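Local coordinates for putative carbohydrate metabolism domain-containing protein (Bacteroides vulgatus, PDB 3S30) that is of unknown function but is probably a glycoside hydrolase or carbohydrate-binding protein with a galactose-binding-like fold and a bound sodium ion, at residues F141-T155 with L167-T179. Residues are numbered along the deposited sequence; the frame is centred on the assembly and turned at random.
Sequences FALTGSGYTPNDFPT and LQLITRKTGSLGT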
loop_
_atom_site.group_PDB
_atom_site.type_symbol
_atom_site.label_atom_id
_atom_site.label_comp_id
_atom_site.label_asym_id
_atom_site.label_seq_id
_atom_site.Cartn_x
_atom_site.Cartn_y
_atom_site.Cartn_z
ATOM N N PHE A 141 9.788 0.470 -10.074
ATOM C CA PHE A 141 10.929 1.346 -9.840
ATOM C C PHE A 141 12.202 0.740 -10.453
ATOM O O PHE A 141 13.063 1.461 -10.977
ATOM C CB PHE A 141 11.109 1.614 -8.336
ATOM C CG PHE A 141 12.105 2.700 -8.032
ATOM C CD1 PHE A 141 11.762 4.028 -8.171
ATOM C CD2 PHE A 141 13.379 2.391 -7.607
ATOM C CE1 PHE A 141 12.679 5.027 -7.887
ATOM C CE2 PHE A 141 14.299 3.384 -7.328
ATOM C CZ PHE A 141 13.948 4.703 -7.467
ATOM N N ALA A 142 12.289 -0.587 -10.405
ATOM C CA ALA A 142 13.370 -1.338 -11.044
ATOM C C ALA A 142 13.535 -1.068 -12.563
ATOM O O ALA A 142 14.640 -1.209 -13.101
ATOM C CB ALA A 142 13.175 -2.835 -10.781
ATOM N N LEU A 143 12.451 -0.692 -13.244
ATOM C CA LEU A 143 12.515 -0.338 -14.680
ATOM C C LEU A 143 13.196 1.000 -14.974
ATOM O O LEU A 143 13.704 1.181 -16.076
ATOM C CB LEU A 143 11.116 -0.286 -15.300
ATOM C CG LEU A 143 10.271 -1.569 -15.354
ATOM C CD1 LEU A 143 8.916 -1.252 -16.004
ATOM C CD2 LEU A 143 10.955 -2.708 -16.098
ATOM N N THR A 144 13.201 1.922 -14.003
ATOM C CA THR A 144 13.635 3.308 -14.226
ATOM C C THR A 144 15.142 3.505 -14.123
ATOM O O THR A 144 15.637 4.588 -14.439
ATOM C CB THR A 144 12.954 4.336 -13.231
ATOM O OG1 THR A 144 13.481 4.191 -11.891
ATOM C CG2 THR A 144 11.431 4.177 -13.216
ATOM N N GLY A 145 15.868 2.488 -13.668
ATOM C CA GLY A 145 17.314 2.591 -13.545
ATOM C C GLY A 145 17.982 1.266 -13.232
ATOM O O GLY A 145 17.311 0.258 -13.058
ATOM N N SER A 146 19.312 1.280 -13.170
ATOM C CA SER A 146 20.095 0.113 -12.762
ATOM C C SER A 146 21.035 0.462 -11.606
ATOM O O SER A 146 21.279 1.635 -11.328
ATOM C CB SER A 146 20.886 -0.440 -13.948
ATOM O OG SER A 146 19.997 -0.966 -14.917
ATOM N N GLY A 147 21.540 -0.566 -10.927
ATOM C CA GLY A 147 22.432 -0.382 -9.777
ATOM C C GLY A 147 21.756 0.058 -8.478
ATOM O O GLY A 147 22.420 0.583 -7.585
ATOM N N TYR A 148 20.448 -0.150 -8.355
ATOM C CA TYR A 148 19.755 0.122 -7.092
ATOM C C TYR A 148 19.934 -1.054 -6.144
ATOM O O TYR A 148 19.877 -2.216 -6.564
ATOM C CB TYR A 148 18.255 0.317 -7.301
ATOM C CG TYR A 148 17.840 1.528 -8.088
ATOM C CD1 TYR A 148 18.303 2.805 -7.757
ATOM C CD2 TYR A 148 16.933 1.410 -9.136
ATOM C CE1 TYR A 148 17.895 3.925 -8.475
ATOM C CE2 TYR A 148 16.522 2.520 -9.857
ATOM C CZ TYR A 148 17.001 3.771 -9.526
ATOM O OH TYR A 148 16.577 4.856 -10.259
ATOM N N THR A 149 20.141 -0.760 -4.866
ATOM C CA THR A 149 20.132 -1.792 -3.824
ATOM C C THR A 149 18.804 -1.670 -3.074
ATOM O O THR A 149 18.113 -0.668 -3.221
ATOM C CB THR A 149 21.334 -1.640 -2.853
ATOM O OG1 THR A 149 21.212 -0.419 -2.111
ATOM C CG2 THR A 149 22.654 -1.665 -3.617
ATOM N N PRO A 150 18.440 -2.687 -2.274
ATOM C CA PRO A 150 17.132 -2.671 -1.588
ATOM C C PRO A 150 16.769 -1.375 -0.845
ATOM O O PRO A 150 15.631 -0.953 -0.867
ATOM C CB PRO A 150 17.253 -3.841 -0.607
ATOM C CG PRO A 150 18.165 -4.818 -1.327
ATOM C CD PRO A 150 19.158 -3.962 -2.060
ATOM N N ASN A 151 17.732 -0.748 -0.204
ATOM C CA ASN A 151 17.488 0.479 0.538
ATOM C C ASN A 151 17.367 1.760 -0.317
ATOM O O ASN A 151 16.977 2.817 0.189
ATOM C CB ASN A 151 18.528 0.612 1.647
ATOM C CG ASN A 151 18.184 -0.267 2.856
ATOM O OD1 ASN A 151 17.116 -0.108 3.478
ATOM N ND2 ASN A 151 19.066 -1.202 3.180
ATOM N N ASP A 152 17.635 1.651 -1.614
ATOM C CA ASP A 152 17.325 2.737 -2.542
ATOM C C ASP A 152 15.872 2.730 -2.976
ATOM O O ASP A 152 15.407 3.721 -3.514
ATOM C CB ASP A 152 18.194 2.660 -3.797
ATOM C CG ASP A 152 19.654 2.580 -3.479
ATOM O OD1 ASP A 152 20.140 3.371 -2.623
ATOM O OD2 ASP A 152 20.308 1.710 -4.083
ATOM N N PHE A 153 15.157 1.624 -2.773
ATOM C CA PHE A 153 13.776 1.516 -3.293
ATOM C C PHE A 153 12.739 2.325 -2.514
ATOM O O PHE A 153 12.984 2.729 -1.374
ATOM C CB PHE A 153 13.342 0.050 -3.435
ATOM C CG PHE A 153 13.855 -0.589 -4.694
ATOM C CD1 PHE A 153 15.198 -0.935 -4.803
ATOM C CD2 PHE A 153 13.019 -0.779 -5.791
ATOM C CE1 PHE A 153 15.685 -1.481 -5.967
ATOM C CE2 PHE A 153 13.503 -1.327 -6.951
ATOM C CZ PHE A 153 14.837 -1.684 -7.042
ATOM N N PRO A 154 11.589 2.602 -3.145
ATOM C CA PRO A 154 10.552 3.345 -2.422
ATOM C C PRO A 154 10.004 2.581 -1.218
ATOM O O PRO A 154 9.599 3.191 -0.205
ATOM C CB PRO A 154 9.462 3.580 -3.482
ATOM C CG PRO A 154 10.121 3.339 -4.826
ATOM C CD PRO A 154 11.261 2.407 -4.577
ATOM N N THR A 155 10.033 1.258 -1.318
ATOM C CA THR A 155 9.517 0.377 -0.286
ATOM C C THR A 155 10.596 -0.564 0.241
ATOM O O THR A 155 11.188 -1.343 -0.511
ATOM C CB THR A 155 8.341 -0.422 -0.836
ATOM O OG1 THR A 155 7.351 0.499 -1.305
ATOM C CG2 THR A 155 7.736 -1.316 0.230
ATOM N N LEU A 167 8.144 -0.940 8.666
ATOM C CA LEU A 167 7.990 -0.511 7.282
ATOM C C LEU A 167 8.615 0.882 7.065
ATOM O O LEU A 167 8.471 1.780 7.899
ATOM C CB LEU A 167 6.508 -0.478 6.908
ATOM C CG LEU A 167 6.164 -0.199 5.442
ATOM C CD1 LEU A 167 6.682 -1.309 4.570
ATOM C CD2 LEU A 167 4.642 -0.020 5.247
ATOM N N GLN A 168 9.324 1.032 5.946
ATOM C CA GLN A 168 9.912 2.299 5.536
ATOM C C GLN A 168 9.438 2.606 4.117
ATOM O O GLN A 168 9.883 1.982 3.155
ATOM C CB GLN A 168 11.437 2.220 5.570
ATOM C CG GLN A 168 12.174 3.514 5.213
ATOM C CD GLN A 168 13.674 3.274 4.972
ATOM O OE1 GLN A 168 14.472 3.295 5.913
ATOM N NE2 GLN A 168 14.054 3.029 3.698
ATOM N N LEU A 169 8.514 3.552 4.000
ATOM C CA LEU A 169 8.063 4.007 2.703
ATOM C C LEU A 169 8.695 5.383 2.433
ATOM O O LEU A 169 8.475 6.344 3.184
ATOM C CB LEU A 169 6.529 4.051 2.653
ATOM C CG LEU A 169 5.820 2.715 2.949
ATOM C CD1 LEU A 169 4.305 2.830 2.858
ATOM C CD2 LEU A 169 6.312 1.591 2.024
ATOM N N ILE A 170 9.515 5.451 1.383
ATOM C CA ILE A 170 10.138 6.706 0.965
ATOM C C ILE A 170 9.825 6.960 -0.523
ATOM O O ILE A 170 10.299 6.237 -1.395
ATOM C CB ILE A 170 11.655 6.690 1.191
ATOM C CG1 ILE A 170 11.990 6.244 2.616
ATOM C CG2 ILE A 170 12.260 8.068 0.928
ATOM C CD1 ILE A 170 13.498 6.263 2.941
ATOM N N THR A 171 8.986 7.967 -0.792
ATOM C CA THR A 171 8.748 8.440 -2.151
ATOM C C THR A 171 10.075 8.818 -2.827
ATOM O O THR A 171 10.883 9.546 -2.263
ATOM C CB THR A 171 7.765 9.633 -2.153
ATOM O OG1 THR A 171 6.448 9.152 -1.858
ATOM C CG2 THR A 171 7.745 10.360 -3.513
ATOM N N ARG A 172 10.297 8.292 -4.029
ATOM C CA ARG A 172 11.584 8.435 -4.715
ATOM C C ARG A 172 11.443 9.190 -6.019
ATOM O O ARG A 172 10.449 9.063 -6.728
ATOM C CB ARG A 172 12.189 7.061 -5.059
ATOM C CG ARG A 172 12.520 6.154 -3.897
ATOM C CD ARG A 172 13.399 6.810 -2.868
ATOM N NE ARG A 172 13.933 5.820 -1.943
ATOM C CZ ARG A 172 14.840 6.061 -0.996
ATOM N NH1 ARG A 172 15.310 7.282 -0.800
ATOM N NH2 ARG A 172 15.256 5.066 -0.216
ATOM N N LYS A 173 12.472 9.969 -6.332
ATOM C CA LYS A 173 12.680 10.453 -7.690
ATOM C C LYS A 173 13.130 9.251 -8.527
ATOM O O LYS A 173 13.951 8.447 -8.077
ATOM C CB LYS A 173 13.761 11.533 -7.686
ATOM C CG LYS A 173 13.931 12.280 -8.988
ATOM C CD LYS A 173 15.093 13.255 -8.890
ATOM C CE LYS A 173 15.262 14.054 -10.184
ATOM N NZ LYS A 173 15.905 13.262 -11.273
ATOM N N THR A 174 12.568 9.106 -9.724
ATOM C CA THR A 174 12.965 8.022 -10.620
ATOM C C THR A 174 14.276 8.326 -11.346
ATOM O O THR A 174 14.734 9.476 -11.390
ATOM C CB THR A 174 11.889 7.737 -11.654
ATOM O OG1 THR A 174 11.408 8.978 -12.186
ATOM C CG2 THR A 174 10.749 6.948 -11.012
ATOM N N GLY A 175 14.877 7.272 -11.892
ATOM C CA GLY A 175 16.083 7.379 -12.700
ATOM C C GLY A 175 15.748 7.921 -14.072
ATOM O O GLY A 175 14.601 7.855 -14.500
ATOM N N SER A 176 16.767 8.450 -14.751
ATOM C CA SER A 176 16.645 9.108 -16.063
ATOM C C SER A 176 15.406 8.748 -16.875
ATOM O O SER A 176 14.677 9.625 -17.345
ATOM C CB SER A 176 17.863 8.763 -16.907
ATOM O OG SER A 176 17.914 7.368 -17.136
ATOM N N LEU A 177 15.175 7.456 -17.050
ATOM C CA LEU A 177 14.107 7.002 -17.930
ATOM C C LEU A 177 12.711 7.315 -17.398
ATOM O O LEU A 177 11.808 7.587 -18.180
ATOM C CB LEU A 177 14.248 5.505 -18.222
ATOM C CG LEU A 177 13.386 4.964 -19.362
ATOM C CD1 LEU A 177 13.472 5.839 -20.603
ATOM C CD2 LEU A 177 13.786 3.531 -19.687
ATOM N N GLY A 178 12.540 7.276 -16.081
ATOM C CA GLY A 178 11.241 7.513 -15.448
ATOM C C GLY A 178 10.540 8.781 -15.902
ATOM O O GLY A 178 9.375 8.735 -16.276
ATOM N N THR A 179 11.248 9.909 -15.865
ATOM C CA THR A 179 10.711 11.194 -16.329
ATOM C C THR A 179 10.201 11.101 -17.761
ATOM O O THR A 179 9.062 11.448 -18.059
ATOM C CB THR A 179 11.792 12.310 -16.317
ATOM O OG1 THR A 179 12.530 12.274 -15.089
ATOM C CG2 THR A 179 11.147 13.684 -16.510
HETATM O O HOH W 1 12.351 3.169 1.372
#
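R172 reaches across to the 3-10 turn at 150-152 and the residues that follow it, a worked example of one long side chain serving two chemistries. Its CB sits 3.5 Å from F141 CE1, and its CG lies 3.8 Å from P154 CG. A bend at chi2 (-53°) then turns the guanidinium so that its edge meets F153 O, which NE and NH2 share through weak bonds, the NE bond being 3.3 Å long. A water bound by Q168 NE2 also donates to F153 O. The F141 ring is wedged between neighbours, with P154 CD over one face, T144 OG1 over the opposite face and K173 O at its edge. Beyond the ring, the T144 and T174 side chains cross at about a right angle, their CG2 methyls 3.6 Å apart, while T144 OG1 bonds F141 O and weakly accepts from G175 N. At the other end, I170 N donates to P154 O (2.8 Å) where strands 155-158 and 166-173 begin to pair antiparallel, and T155 lies beside L169. Replacing R172 with an alanine would probably leave F153 O its water but neither weak arginine donor, and uncover P154. The chemistry thus implies a turn fastened by aliphatic and aromatic contacts and weak polar bonds, I170 N to P154 O being the one direct hydrogen bond between the segments that is not weak.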